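Local coordinates for protein glycosyl hydrolase (Rhizobium leguminosarum bv. trifolii, PDB 5NDX) that probably hydrolyses the O-glycosidic bonds of alpha-L-iduronides, as a family 39 glycoside hydrolase and bacterial orthologue of human alpha-L-iduronidase, at residues T5-D10 and V382-P387; Y60-L65 and S76-A81; R115-V120 and C166-D171; A425-V430 and R507-L512. The protein carries 2 engineered substitutions. One frame throughout, in Å; residues are numbered along the deposited sequence.

Interaction 1. Residues T5-D10 and V382-P387; sequences TRINVD and VTAEPP
Arg6 pairs with Glu385 and Asn8 with Thr383 as antiparallel hydrogen-bonded pairs, joining strand 4-10 at the N-terminus to strand 378-385 in the mixed sheet of the beta-sandwich. Asn8 N gives a nearly straight bond (174°) to Thr383 O, 2.8 Å away, while the return bond from Thr383 N to Asn8 O lies in the carbonyl plane. Between these pairs, Ile7 and Ala384 form a non-hydrogen-bonded pair whose CA atoms approach to 4.3 Å. On that apolar face the side chains of Ile7 and Val382 run alongside each other from neighbouring strands, their CG2 atoms 3.7 Å apart. Ile7 is buried there against Ile397 and Leu411. At the end of the pairing, Thr5 has OG1 beside the backbone N (chi1 -57°), which swings CG2 opposite that nitrogen and to 3.6 Å from Pro386 O, just past the cis peptide bond that ends the strand; Thr5 OG1 and Pro386 O are both bonded to Arg2. The end of the Arg6 side chain leads away from strand 378-385, and its NH2 makes a salt bridge with Glu429. On the Asn8 and Thr383 face, water 1 accepts from Asn8 ND2 at 2.7 Å and donates to Asn8 O at 3.0 Å.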
loop_
_atom_site.group_PDB
_atom_site.type_symbol
_atom_site.label_atom_id
_atom_site.label_comp_id
_atom_site.label_asym_id
_atom_site.label_seq_id
_atom_site.Cartn_x
_atom_site.Cartn_y
_atom_site.Cartn_z
ATOM N N THR A 5 3.129 -27.281 13.806
ATOM C CA THR A 5 1.865 -26.828 14.325
ATOM C C THR A 5 0.717 -27.283 13.444
ATOM O O THR A 5 0.781 -27.101 12.226
ATOM C CB THR A 5 1.834 -25.286 14.451
ATOM O OG1 THR A 5 2.921 -24.855 15.274
ATOM C CG2 THR A 5 0.522 -24.849 15.101
ATOM N N ARG A 6 -0.320 -27.859 14.048
ATOM C CA ARG A 6 -1.558 -28.205 13.321
ATOM C C ARG A 6 -2.476 -27.012 13.511
ATOM O O ARG A 6 -2.713 -26.592 14.644
ATOM C CB ARG A 6 -2.217 -29.553 13.780
ATOM C CG ARG A 6 -1.339 -30.824 13.616
ATOM C CD ARG A 6 -1.909 -32.225 14.084
ATOM N NE ARG A 6 -3.207 -32.493 13.425
ATOM C CZ ARG A 6 -3.533 -33.491 12.569
ATOM N NH1 ARG A 6 -2.703 -34.497 12.205
ATOM N NH2 ARG A 6 -4.772 -33.497 12.077
ATOM N N ILE A 7 -2.909 -26.391 12.409
ATOM C CA ILE A 7 -3.825 -25.247 12.460
ATOM C C ILE A 7 -5.133 -25.647 11.764
ATOM O O ILE A 7 -5.087 -26.111 10.629
ATOM C CB ILE A 7 -3.203 -24.047 11.774
ATOM C CG1 ILE A 7 -1.873 -23.667 12.444
ATOM C CG2 ILE A 7 -4.101 -22.831 11.851
ATOM C CD1 ILE A 7 -1.205 -22.467 11.791
ATOM N N ASN A 8 -6.265 -25.497 12.453
ATOM C CA ASN A 8 -7.571 -25.710 11.887
ATOM C C ASN A 8 -8.286 -24.381 11.838
ATOM O O ASN A 8 -8.445 -23.690 12.860
ATOM C CB ASN A 8 -8.455 -26.723 12.662
ATOM C CG ASN A 8 -9.862 -26.854 12.002
ATOM O OD1 ASN A 8 -10.049 -27.521 10.974
ATOM N ND2 ASN A 8 -10.836 -26.121 12.546
ATOM N N VAL A 9 -8.731 -24.034 10.642
ATOM C CA VAL A 9 -9.517 -22.847 10.405
ATOM C C VAL A 9 -10.932 -23.309 10.068
ATOM O O VAL A 9 -11.129 -24.071 9.104
ATOM C CB VAL A 9 -8.963 -22.058 9.235
ATOM C CG1 VAL A 9 -9.853 -20.895 8.880
ATOM C CG2 VAL A 9 -7.561 -21.516 9.565
ATOM N N ASP A 10 -11.902 -22.838 10.836
ATOM C CA ASP A 10 -13.281 -23.227 10.582
ATOM C C ASP A 10 -14.052 -22.136 9.876
ATOM O O ASP A 10 -14.472 -21.165 10.471
ATOM C CB ASP A 10 -13.966 -23.669 11.876
ATOM C CG ASP A 10 -15.408 -24.216 11.633
ATOM O OD1 ASP A 10 -15.976 -24.203 10.502
ATOM O OD2 ASP A 10 -15.935 -24.676 12.643
ATOM N N VAL A 382 -10.123 -20.102 14.555
ATOM C CA VAL A 382 -8.930 -20.879 14.335
ATOM C C VAL A 382 -8.536 -21.525 15.648
ATOM O O VAL A 382 -8.639 -20.920 16.688
ATOM C CB VAL A 382 -7.774 -20.018 13.700
ATOM C CG1 VAL A 382 -7.656 -18.690 14.368
ATOM C CG2 VAL A 382 -6.426 -20.728 13.799
ATOM N N THR A 383 -8.080 -22.764 15.572
ATOM C CA THR A 383 -7.461 -23.459 16.704
ATOM C C THR A 383 -6.132 -24.013 16.217
ATOM O O THR A 383 -6.046 -24.542 15.116
ATOM C CB THR A 383 -8.344 -24.635 17.156
ATOM O OG1 THR A 383 -8.529 -25.490 16.047
ATOM C CG2 THR A 383 -9.736 -24.180 17.592
ATOM N N ALA A 384 -5.111 -23.921 17.040
ATOM C CA ALA A 384 -3.803 -24.412 16.701
ATOM C C ALA A 384 -3.270 -25.276 17.837
ATOM O O ALA A 384 -3.529 -24.995 18.979
ATOM C CB ALA A 384 -2.895 -23.262 16.494
ATOM N N GLU A 385 -2.534 -26.317 17.510
ATOM C CA GLU A 385 -1.855 -27.107 18.508
ATOM C C GLU A 385 -0.420 -27.268 18.048
ATOM O O GLU A 385 -0.193 -27.832 16.969
ATOM C CB GLU A 385 -2.543 -28.470 18.703
ATOM C CG GLU A 385 -1.835 -29.416 19.731
ATOM C CD GLU A 385 -1.514 -28.831 21.164
ATOM O OE1 GLU A 385 -2.358 -28.134 21.785
ATOM O OE2 GLU A 385 -0.391 -29.082 21.705
ATOM N N PRO A 386 0.555 -26.797 18.832
ATOM C CA PRO A 386 0.356 -25.999 20.025
ATOM C C PRO A 386 -0.289 -24.658 19.710
ATOM O O PRO A 386 -0.250 -24.231 18.554
ATOM C CB PRO A 386 1.774 -25.745 20.565
ATOM C CG PRO A 386 2.637 -26.677 19.822
ATOM C CD PRO A 386 1.964 -26.974 18.515
ATOM N N PRO A 387 -0.893 -24.015 20.719
ATOM C CA PRO A 387 -1.488 -22.710 20.463
ATOM C C PRO A 387 -0.486 -21.715 19.907
ATOM O O PRO A 387 0.710 -21.784 20.180
ATOM C CB PRO A 387 -2.002 -22.267 21.846
ATOM C CG PRO A 387 -2.348 -23.593 22.521
ATOM C CD PRO A 387 -1.157 -24.461 22.110
HETATM O O HOH W 1 -10.991 -24.212 14.425
#

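Interaction 2. Residues Y60-L65 and S76-A81; sequences YLYNLL and SLLDRA. Unlike the reference sequence in segment 60-65: Leu65 (reference Val).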
loop_
_atom_site.group_PDB
_atom_site.type_symbol
_atom_site.label_atom_id
_atom_site.label_comp_id
_atom_site.label_asym_id
_atom_site.label_seq_id
_atom_site.Cartn_x
_atom_site.Cartn_y
_atom_site.Cartn_z
ATOM N N TYR A 60 2.924 18.037 0.649
ATOM C CA TYR A 60 3.116 19.335 -0.043
ATOM C C TYR A 60 2.341 19.451 -1.352
ATOM O O TYR A 60 2.827 20.035 -2.317
ATOM C CB TYR A 60 4.609 19.581 -0.306
ATOM C CG TYR A 60 5.468 19.585 0.934
ATOM C CD1 TYR A 60 5.339 20.620 1.863
ATOM C CD2 TYR A 60 6.439 18.615 1.159
ATOM C CE1 TYR A 60 6.138 20.691 2.994
ATOM C CE2 TYR A 60 7.252 18.665 2.298
ATOM C CZ TYR A 60 7.081 19.715 3.211
ATOM O OH TYR A 60 7.818 19.824 4.354
ATOM N N LEU A 61 1.111 18.929 -1.390
ATOM C CA LEU A 61 0.273 19.138 -2.562
ATOM C C LEU A 61 0.128 20.646 -2.898
ATOM O O LEU A 61 0.162 21.004 -4.063
ATOM C CB LEU A 61 -1.101 18.471 -2.400
ATOM C CG LEU A 61 -1.043 16.943 -2.599
ATOM C CD1 LEU A 61 -2.300 16.320 -2.036
ATOM C CD2 LEU A 61 -0.832 16.597 -4.059
ATOM N N TYR A 62 0.017 21.511 -1.895
ATOM C CA TYR A 62 -0.152 22.959 -2.187
ATOM C C TYR A 62 1.114 23.680 -2.717
ATOM O O TYR A 62 0.985 24.761 -3.294
ATOM C CB TYR A 62 -0.725 23.692 -0.979
ATOM C CG TYR A 62 -2.218 23.479 -0.717
ATOM C CD1 TYR A 62 -3.137 23.362 -1.764
ATOM C CD2 TYR A 62 -2.711 23.408 0.592
ATOM C CE1 TYR A 62 -4.508 23.230 -1.535
ATOM C CE2 TYR A 62 -4.075 23.253 0.842
ATOM C CZ TYR A 62 -4.974 23.176 -0.234
ATOM O OH TYR A 62 -6.332 23.082 -0.039
ATOM N N ASN A 63 2.307 23.078 -2.601
ATOM C CA ASN A 63 3.490 23.601 -3.325
ATOM C C ASN A 63 3.342 23.472 -4.818
ATOM O O ASN A 63 4.079 24.093 -5.528
ATOM C CB ASN A 63 4.800 22.926 -2.896
ATOM C CG ASN A 63 5.225 23.326 -1.491
ATOM O OD1 ASN A 63 4.669 24.235 -0.882
ATOM N ND2 ASN A 63 6.204 22.637 -0.975
ATOM N N LEU A 64 2.407 22.654 -5.293
ATOM C CA LEU A 64 2.095 22.595 -6.704
ATOM C C LEU A 64 1.333 23.842 -7.201
ATOM O O LEU A 64 1.288 24.078 -8.398
ATOM C CB LEU A 64 1.268 21.339 -7.035
ATOM C CG LEU A 64 2.002 20.006 -6.794
ATOM C CD1 LEU A 64 1.143 18.811 -7.161
ATOM C CD2 LEU A 64 3.368 19.962 -7.504
ATOM N N LEU A 65 0.717 24.596 -6.301
ATOM C CA LEU A 65 0.001 25.809 -6.684
ATOM C C LEU A 65 0.962 26.984 -6.744
ATOM O O LEU A 65 1.996 26.982 -6.108
ATOM C CB LEU A 65 -1.097 26.116 -5.670
ATOM C CG LEU A 65 -2.275 25.145 -5.549
ATOM C CD1 LEU A 65 -3.311 25.762 -4.647
ATOM C CD2 LEU A 65 -2.866 24.799 -6.894
ATOM N N SER A 76 -2.883 24.347 -12.400
ATOM C CA SER A 76 -2.667 23.372 -13.457
ATOM C C SER A 76 -1.766 22.187 -13.036
ATOM O O SER A 76 -2.001 21.094 -13.514
ATOM C CB SER A 76 -2.138 24.049 -14.720
ATOM O OG SER A 76 -0.901 24.644 -14.437
ATOM N N LEU A 77 -0.769 22.391 -12.169
ATOM C CA LEU A 77 0.058 21.290 -11.671
ATOM C C LEU A 77 -0.691 20.389 -10.692
ATOM O O LEU A 77 -0.560 19.156 -10.768
ATOM C CB LEU A 77 1.388 21.772 -11.058
ATOM C CG LEU A 77 2.295 22.550 -12.035
ATOM C CD1 LEU A 77 3.633 22.931 -11.357
ATOM C CD2 LEU A 77 2.550 21.771 -13.335
ATOM N N LEU A 78 -1.491 20.997 -9.812
ATOM C CA LEU A 78 -2.310 20.240 -8.885
ATOM C C LEU A 78 -3.349 19.407 -9.621
ATOM O O LEU A 78 -3.577 18.250 -9.259
ATOM C CB LEU A 78 -2.928 21.127 -7.777
ATOM C CG LEU A 78 -3.639 20.397 -6.628
ATOM C CD1 LEU A 78 -2.745 19.367 -5.908
ATOM C CD2 LEU A 78 -4.197 21.365 -5.607
ATOM N N ASP A 79 -3.945 19.964 -10.669
ATOM C CA ASP A 79 -4.859 19.230 -11.531
ATOM C C ASP A 79 -4.221 17.965 -12.128
ATOM O O ASP A 79 -4.848 16.929 -12.149
ATOM C CB ASP A 79 -5.338 20.073 -12.719
ATOM C CG ASP A 79 -6.241 21.246 -12.328
ATOM O OD1 ASP A 79 -6.753 21.328 -11.183
ATOM O OD2 ASP A 79 -6.419 22.101 -13.239
ATOM N N ARG A 80 -3.011 18.093 -12.655
ATOM C CA ARG A 80 -2.313 16.961 -13.218
ATOM C C ARG A 80 -2.012 15.905 -12.158
ATOM O O ARG A 80 -2.156 14.741 -12.419
ATOM C CB ARG A 80 -1.013 17.401 -13.905
ATOM C CG ARG A 80 -1.316 18.121 -15.231
ATOM C CD ARG A 80 -0.108 18.841 -15.831
ATOM N NE ARG A 80 1.078 17.964 -15.933
ATOM C CZ ARG A 80 2.350 18.376 -16.086
ATOM N NH1 ARG A 80 2.672 19.673 -16.161
ATOM N NH2 ARG A 80 3.325 17.479 -16.163
ATOM N N ALA A 81 -1.645 16.343 -10.967
ATOM C CA ALA A 81 -1.263 15.458 -9.888
ATOM C C ALA A 81 -2.470 14.662 -9.362
ATOM O O ALA A 81 -2.383 13.445 -9.192
ATOM C CB ALA A 81 -0.633 16.251 -8.760
HETATM O O HOH W 2 -0.588 24.276 -9.998
#
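Leu61 to Leu64 make a short 3-10 turn, held by bonds such as Leu64 N to Leu61 O, and the turn brings the CA of Leu64 to 5.5 Å from that of Leu78 on the first turns of helix 76-87. Both belong to a beta-alpha unit of the TIM barrel: the turn follows strand 55-58, and the helix leads on to strand 91-95. No direct hydrogen bond crosses the contact, which is a packing of leucines. Leu64 points at the helix and lies over its backbone: CB is 3.9 Å from Leu78 N, and CD1 presses on Ala81 CB at 3.5 Å. Leu78 packs in from the helix side. With CG anti to the backbone N (chi1 -171°), it reaches in among the side chains of the turn, where its CD1 meets Leu61 CD2 at 3.8 Å, the two side chains crossing at about a right angle. The other branch, CD2, faces Leu65 CD2 at 3.9 Å; Leu65 differs from the reference sequence, which has valine. Tyr62 stands farther back, its hydroxyl bonded to Thr123 of helix 110-131, a helix that also covers Leu65 through Leu119. At the start of the helix, Leu77 CB rests 3.5 Å from Leu64 O, and water 2 joins the two backbones, accepting from Leu77 N at 2.9 Å and donating to Leu64 O.

Interaction 3. Residues R115-V120 and C166-D171; sequences RWRDLV and CVAGLD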
loop_
_atom_site.group_PDB
_atom_site.type_symbol
_atom_site.label_atom_id
_atom_site.label_comp_id
_atom_site.label_asym_id
_atom_site.label_seq_id
_atom_site.Cartn_x
_atom_site.Cartn_y
_atom_site.Cartn_z
ATOM N N ARG A 115 -7.375 33.757 4.458
ATOM C CA ARG A 115 -6.883 33.428 3.133
ATOM C C ARG A 115 -6.647 31.870 2.977
ATOM O O ARG A 115 -6.986 31.284 1.944
ATOM C CB ARG A 115 -5.605 34.234 2.893
ATOM C CG ARG A 115 -5.002 34.145 1.502
ATOM C CD ARG A 115 -4.080 35.327 1.124
ATOM N NE ARG A 115 -3.477 35.121 -0.215
ATOM C CZ ARG A 115 -4.144 35.138 -1.392
ATOM N NH1 ARG A 115 -5.462 35.367 -1.456
ATOM N NH2 ARG A 115 -3.496 34.924 -2.540
ATOM N N TRP A 116 -6.108 31.236 4.020
ATOM C CA TRP A 116 -5.936 29.784 4.084
ATOM C C TRP A 116 -7.285 29.068 4.023
ATOM O O TRP A 116 -7.455 28.160 3.210
ATOM C CB TRP A 116 -5.163 29.341 5.337
ATOM C CG TRP A 116 -4.826 27.887 5.285
ATOM C CD1 TRP A 116 -5.518 26.859 5.865
ATOM C CD2 TRP A 116 -3.731 27.292 4.580
ATOM N NE1 TRP A 116 -4.907 25.663 5.587
ATOM C CE2 TRP A 116 -3.817 25.893 4.784
ATOM C CE3 TRP A 116 -2.696 27.798 3.784
ATOM C CZ2 TRP A 116 -2.887 24.990 4.225
ATOM C CZ3 TRP A 116 -1.752 26.901 3.244
ATOM C CH2 TRP A 116 -1.856 25.512 3.477
ATOM N N ARG A 117 -8.238 29.510 4.848
ATOM C CA ARG A 117 -9.613 29.028 4.782
ATOM C C ARG A 117 -10.135 29.087 3.343
ATOM O O ARG A 117 -10.730 28.105 2.820
ATOM C CB ARG A 117 -10.516 29.795 5.737
ATOM C CG ARG A 117 -12.002 29.420 5.670
ATOM C CD ARG A 117 -12.924 30.595 6.060
ATOM N NE ARG A 117 -12.746 31.774 5.196
ATOM C CZ ARG A 117 -13.063 33.047 5.530
ATOM N NH1 ARG A 117 -13.596 33.357 6.714
ATOM N NH2 ARG A 117 -12.825 34.038 4.678
ATOM N N ASP A 118 -9.875 30.205 2.685
ATOM C CA ASP A 118 -10.395 30.394 1.334
ATOM C C ASP A 118 -9.704 29.472 0.330
ATOM O O ASP A 118 -10.340 29.025 -0.591
ATOM C CB ASP A 118 -10.262 31.848 0.885
ATOM C CG ASP A 118 -11.189 32.811 1.664
ATOM O OD1 ASP A 118 -12.168 32.382 2.328
ATOM O OD2 ASP A 118 -10.921 34.016 1.576
ATOM N N LEU A 119 -8.410 29.216 0.512
ATOM C CA LEU A 119 -7.676 28.239 -0.310
ATOM C C LEU A 119 -8.307 26.818 -0.204
ATOM O O LEU A 119 -8.607 26.172 -1.208
ATOM C CB LEU A 119 -6.205 28.247 0.090
ATOM C CG LEU A 119 -5.375 27.082 -0.433
ATOM C CD1 LEU A 119 -5.380 27.087 -1.953
ATOM C CD2 LEU A 119 -3.984 27.194 0.146
ATOM N N VAL A 120 -8.610 26.403 1.021
ATOM C CA VAL A 120 -9.209 25.097 1.279
ATOM C C VAL A 120 -10.581 25.038 0.608
ATOM O O VAL A 120 -10.922 24.081 -0.121
ATOM C CB VAL A 120 -9.242 24.789 2.798
ATOM C CG1 VAL A 120 -10.008 23.501 3.095
ATOM C CG2 VAL A 120 -7.821 24.681 3.347
ATOM N N CYS A 166 -8.632 25.240 8.149
ATOM C CA CYS A 166 -8.916 23.989 7.416
ATOM C C CYS A 166 -10.375 23.568 7.575
ATOM O O CYS A 166 -11.033 23.310 6.586
ATOM C CB CYS A 166 -8.020 22.840 7.893
ATOM S SG CYS A 166 -6.311 23.096 7.474
ATOM N N VAL A 167 -10.858 23.505 8.820
ATOM C CA VAL A 167 -12.221 23.043 9.105
ATOM C C VAL A 167 -13.251 24.010 8.539
ATOM O O VAL A 167 -14.251 23.573 7.907
ATOM C CB VAL A 167 -12.454 22.834 10.620
ATOM C CG1 VAL A 167 -13.936 22.761 10.987
ATOM C CG2 VAL A 167 -11.752 21.568 11.086
ATOM N N ALA A 168 -13.050 25.312 8.773
ATOM C CA ALA A 168 -14.018 26.309 8.197
ATOM C C ALA A 168 -13.973 26.254 6.664
ATOM O O ALA A 168 -15.002 26.394 5.999
ATOM C CB ALA A 168 -13.706 27.714 8.677
ATOM N N GLY A 169 -12.773 26.037 6.110
ATOM C CA GLY A 169 -12.629 25.953 4.652
ATOM C C GLY A 169 -13.411 24.810 4.020
ATOM O O GLY A 169 -14.035 24.956 2.954
ATOM N N LEU A 170 -13.380 23.658 4.677
ATOM C CA LEU A 170 -14.166 22.513 4.190
ATOM C C LEU A 170 -15.660 22.766 4.454
ATOM O O LEU A 170 -16.492 22.420 3.617
ATOM C CB LEU A 170 -13.756 21.210 4.888
ATOM C CG LEU A 170 -12.290 20.778 4.717
ATOM C CD1 LEU A 170 -11.975 19.575 5.586
ATOM C CD2 LEU A 170 -11.980 20.472 3.269
ATOM N N ASP A 171 -15.986 23.259 5.647
ATOM C CA ASP A 171 -17.404 23.494 6.026
ATOM C C ASP A 171 -18.122 24.461 5.066
ATOM O O ASP A 171 -19.294 24.256 4.803
ATOM C CB ASP A 171 -17.554 23.973 7.485
ATOM C CG ASP A 171 -17.358 22.842 8.502
ATOM O OD1 ASP A 171 -17.072 21.707 8.078
ATOM O OD2 ASP A 171 -17.491 23.068 9.730
#
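Asp118 OD1 is gripped by NE and NH2 of Arg117, at 3.0 and 2.9 Å, both arriving from one face of the carboxylate plane; this salt bridge fixes the rotation of a side chain whose stem lies against helix 155-171. That stem, with CG anti to the backbone N (chi1 176°), puts Arg117 CG 3.5 Å from Gly169 N and beside Ala168 CB. Alanine in place of Arg117 is likely to uncover this backbone and leave Asp118 OD1 without its two donors. Gly169 lets the helices cross at -42° with axes only 7.4 Å apart: a CB here would clash with Val120 CB and Arg117 O. One turn on from Trp116, Val120 points at the partner helix, its CG1 3.6 Å from both Leu170 CD2 and Cys166 O. Trp116 NE1 donates to Cys166 SG, 3.5 Å away and close to the indole plane, a sulfur-aromatic contact at the ring edge; Leu119 CD2 lies over one indole face, toward its rim. Thr121 OG1 bonds to the carbonyls of both Arg117 and Gly169. Helix 110-131 follows barrel strand 91-95 and helix 155-171 follows strand 140-142, side by side outside the TIM barrel; Cys166 and Leu170 pack on Met179 of strand 179-184.

Interaction 4. Residues A425-V430 and R507-L512; sequences AVRLEV and RISVDL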
loop_
_atom_site.group_PDB
_atom_site.type_symbol
_atom_site.label_atom_id
_atom_site.label_comp_id
_atom_site.label_asym_id
_atom_site.label_seq_id
_atom_site.Cartn_x
_atom_site.Cartn_y
_atom_site.Cartn_z
ATOM N N ALA A 425 7.121 -26.312 10.455
ATOM C CA ALA A 425 6.164 -27.087 9.692
ATOM C C ALA A 425 4.753 -26.740 10.156
ATOM O O ALA A 425 4.509 -26.662 11.366
ATOM C CB ALA A 425 6.463 -28.553 9.890
ATOM N N VAL A 426 3.849 -26.503 9.197
ATOM C CA VAL A 426 2.452 -26.294 9.493
ATOM C C VAL A 426 1.614 -27.275 8.675
ATOM O O VAL A 426 1.812 -27.440 7.434
ATOM C CB VAL A 426 2.008 -24.844 9.205
ATOM C CG1 VAL A 426 0.521 -24.652 9.312
ATOM C CG2 VAL A 426 2.723 -23.878 10.141
ATOM N N ARG A 427 0.697 -27.943 9.371
ATOM C CA ARG A 427 -0.361 -28.700 8.706
ATOM C C ARG A 427 -1.593 -27.831 8.835
ATOM O O ARG A 427 -2.060 -27.588 9.947
ATOM C CB ARG A 427 -0.626 -30.045 9.328
ATOM C CG ARG A 427 -1.744 -30.848 8.635
ATOM C CD ARG A 427 -2.122 -32.119 9.406
ATOM N NE ARG A 427 -3.249 -32.745 8.729
ATOM C CZ ARG A 427 -3.171 -33.665 7.762
ATOM N NH1 ARG A 427 -2.025 -34.172 7.310
ATOM N NH2 ARG A 427 -4.291 -34.090 7.225
ATOM N N LEU A 428 -2.077 -27.337 7.703
ATOM C CA LEU A 428 -3.200 -26.421 7.693
ATOM C C LEU A 428 -4.426 -27.196 7.246
ATOM O O LEU A 428 -4.418 -27.792 6.181
ATOM C CB LEU A 428 -2.946 -25.274 6.729
ATOM C CG LEU A 428 -4.096 -24.271 6.531
ATOM C CD1 LEU A 428 -4.332 -23.518 7.822
ATOM C CD2 LEU A 428 -3.720 -23.284 5.438
ATOM N N GLU A 429 -5.462 -27.149 8.057
ATOM C CA GLU A 429 -6.752 -27.771 7.778
ATOM C C GLU A 429 -7.804 -26.672 7.712
ATOM O O GLU A 429 -7.832 -25.791 8.545
ATOM C CB GLU A 429 -7.089 -28.781 8.886
ATOM C CG GLU A 429 -6.076 -29.927 8.868
ATOM C CD GLU A 429 -6.237 -30.998 9.939
ATOM O OE1 GLU A 429 -7.236 -30.960 10.673
ATOM O OE2 GLU A 429 -5.366 -31.903 10.030
ATOM N N VAL A 430 -8.647 -26.711 6.706
ATOM C CA VAL A 430 -9.747 -25.772 6.628
ATOM C C VAL A 430 -11.020 -26.640 6.583
ATOM O O VAL A 430 -11.157 -27.477 5.705
ATOM C CB VAL A 430 -9.697 -24.881 5.391
ATOM C CG1 VAL A 430 -10.888 -23.918 5.385
ATOM C CG2 VAL A 430 -8.408 -24.085 5.332
ATOM N N ARG A 507 -13.885 -30.101 3.839
ATOM C CA ARG A 507 -12.543 -29.983 4.465
ATOM C C ARG A 507 -11.482 -29.978 3.400
ATOM O O ARG A 507 -11.597 -30.686 2.417
ATOM C CB ARG A 507 -12.219 -31.169 5.364
ATOM C CG ARG A 507 -13.120 -31.241 6.552
ATOM C CD ARG A 507 -12.585 -32.123 7.677
ATOM N NE ARG A 507 -13.436 -31.882 8.862
ATOM C CZ ARG A 507 -13.072 -31.256 9.999
ATOM N NH1 ARG A 507 -13.976 -31.095 10.978
ATOM N NH2 ARG A 507 -11.820 -30.806 10.198
ATOM N N ILE A 508 -10.432 -29.204 3.597
ATOM C CA ILE A 508 -9.200 -29.415 2.819
ATOM C C ILE A 508 -8.040 -29.406 3.803
ATOM O O ILE A 508 -8.176 -28.975 4.932
ATOM C CB ILE A 508 -8.970 -28.396 1.688
ATOM C CG1 ILE A 508 -8.737 -26.979 2.218
ATOM C CG2 ILE A 508 -10.111 -28.405 0.686
ATOM C CD1 ILE A 508 -7.290 -26.649 2.562
ATOM N N SER A 509 -6.905 -29.903 3.373
ATOM C CA SER A 509 -5.714 -29.797 4.165
ATOM C C SER A 509 -4.490 -29.792 3.277
ATOM O O SER A 509 -4.529 -30.332 2.165
ATOM C CB SER A 509 -5.652 -30.933 5.208
ATOM O OG SER A 509 -5.439 -32.213 4.607
ATOM N N VAL A 510 -3.415 -29.222 3.824
ATOM C CA VAL A 510 -2.148 -29.084 3.156
ATOM C C VAL A 510 -0.986 -28.942 4.149
ATOM O O VAL A 510 -1.150 -28.404 5.251
ATOM C CB VAL A 510 -2.202 -27.906 2.151
ATOM C CG1 VAL A 510 -2.342 -26.582 2.858
ATOM C CG2 VAL A 510 -0.991 -27.926 1.235
ATOM N N ASP A 511 0.167 -29.474 3.766
ATOM C CA ASP A 511 1.397 -29.304 4.533
ATOM C C ASP A 511 2.127 -28.105 3.977
ATOM O O ASP A 511 2.214 -27.944 2.768
ATOM C CB ASP A 511 2.282 -30.511 4.459
ATOM C CG ASP A 511 1.767 -31.695 5.334
ATOM O OD1 ASP A 511 1.234 -31.474 6.451
ATOM O OD2 ASP A 511 1.927 -32.854 4.896
ATOM N N LEU A 512 2.632 -27.259 4.866
ATOM C CA LEU A 512 3.424 -26.132 4.455
ATOM C C LEU A 512 4.740 -26.154 5.203
ATOM O O LEU A 512 4.793 -26.358 6.397
ATOM C CB LEU A 512 2.688 -24.851 4.785
ATOM C CG LEU A 512 1.336 -24.603 4.128
ATOM C CD1 LEU A 512 0.618 -23.477 4.838
ATOM C CD2 LEU A 512 1.577 -24.235 2.677
HETATM O O HOH W 3 0.745 -33.703 7.953
#
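Arg427 and Asp511 face each other as a non-hydrogen-bonded pair where strand 422-431 runs antiparallel to strand 508-516, the outermost strand at this edge of the beta-sandwich sheet. From the root, CB and CG of Arg427 each pass 3.7 Å from Asp511 OD1. The chain then runs extended, CG anti to the backbone N (chi1 180°), and brings NE to Glu429 OE2 at 2.6 Å, a salt bridge within the strand that uses the anti lone pair of that oxygen; Arg6 NH2 is its second partner. At the tip, NH2 lies near Ser509 OG without bonding to it, and NH1 gives a hydrogen to water 3. With a leucine here, Glu429 would probably be left to Arg6, and water 3 would lose one of its anchors. The other face is apolar: Val430 CB lies 3.9 Å from Ile508 CG1, and Leu428 CB packs on Val510 CG1 at 4.1 Å, the Leu428 side chain also touching Val522 of strand 518-526. Six backbone bonds tie the strands, two for each of the pairs Val426 with Leu512, Leu428 with Val510 and Val430 with Ile508; Val426 N to Leu512 O is the straightest (178°). Water 3, in the guanidinium plane, donates to Asp511 OD1 at 2.7 Å.

Interactions 1 and 4 belong to one sheet: strands 4-10 and 422-431 are neighbours in it, so the two contacts touch, with Arg6 NH2 reaching Glu429 OE2, which Arg427 NE also holds. Both rest on regular backbone bonds, with one apolar face and a polar one that carries waters and charges. Interactions 2 and 3 lie on the other side of the chain's centre, in the barrel, about 51 to 55 Å from the sheet contacts between centres. They are buried and mostly apolar, and they meet where Tyr62 and Leu65 touch Trp116 and Leu119. Interaction 2 is almost all leucine, whereas interaction 3 brings two helices close at a glycine and adds an N-H...S bond and a salt bridge within one helix.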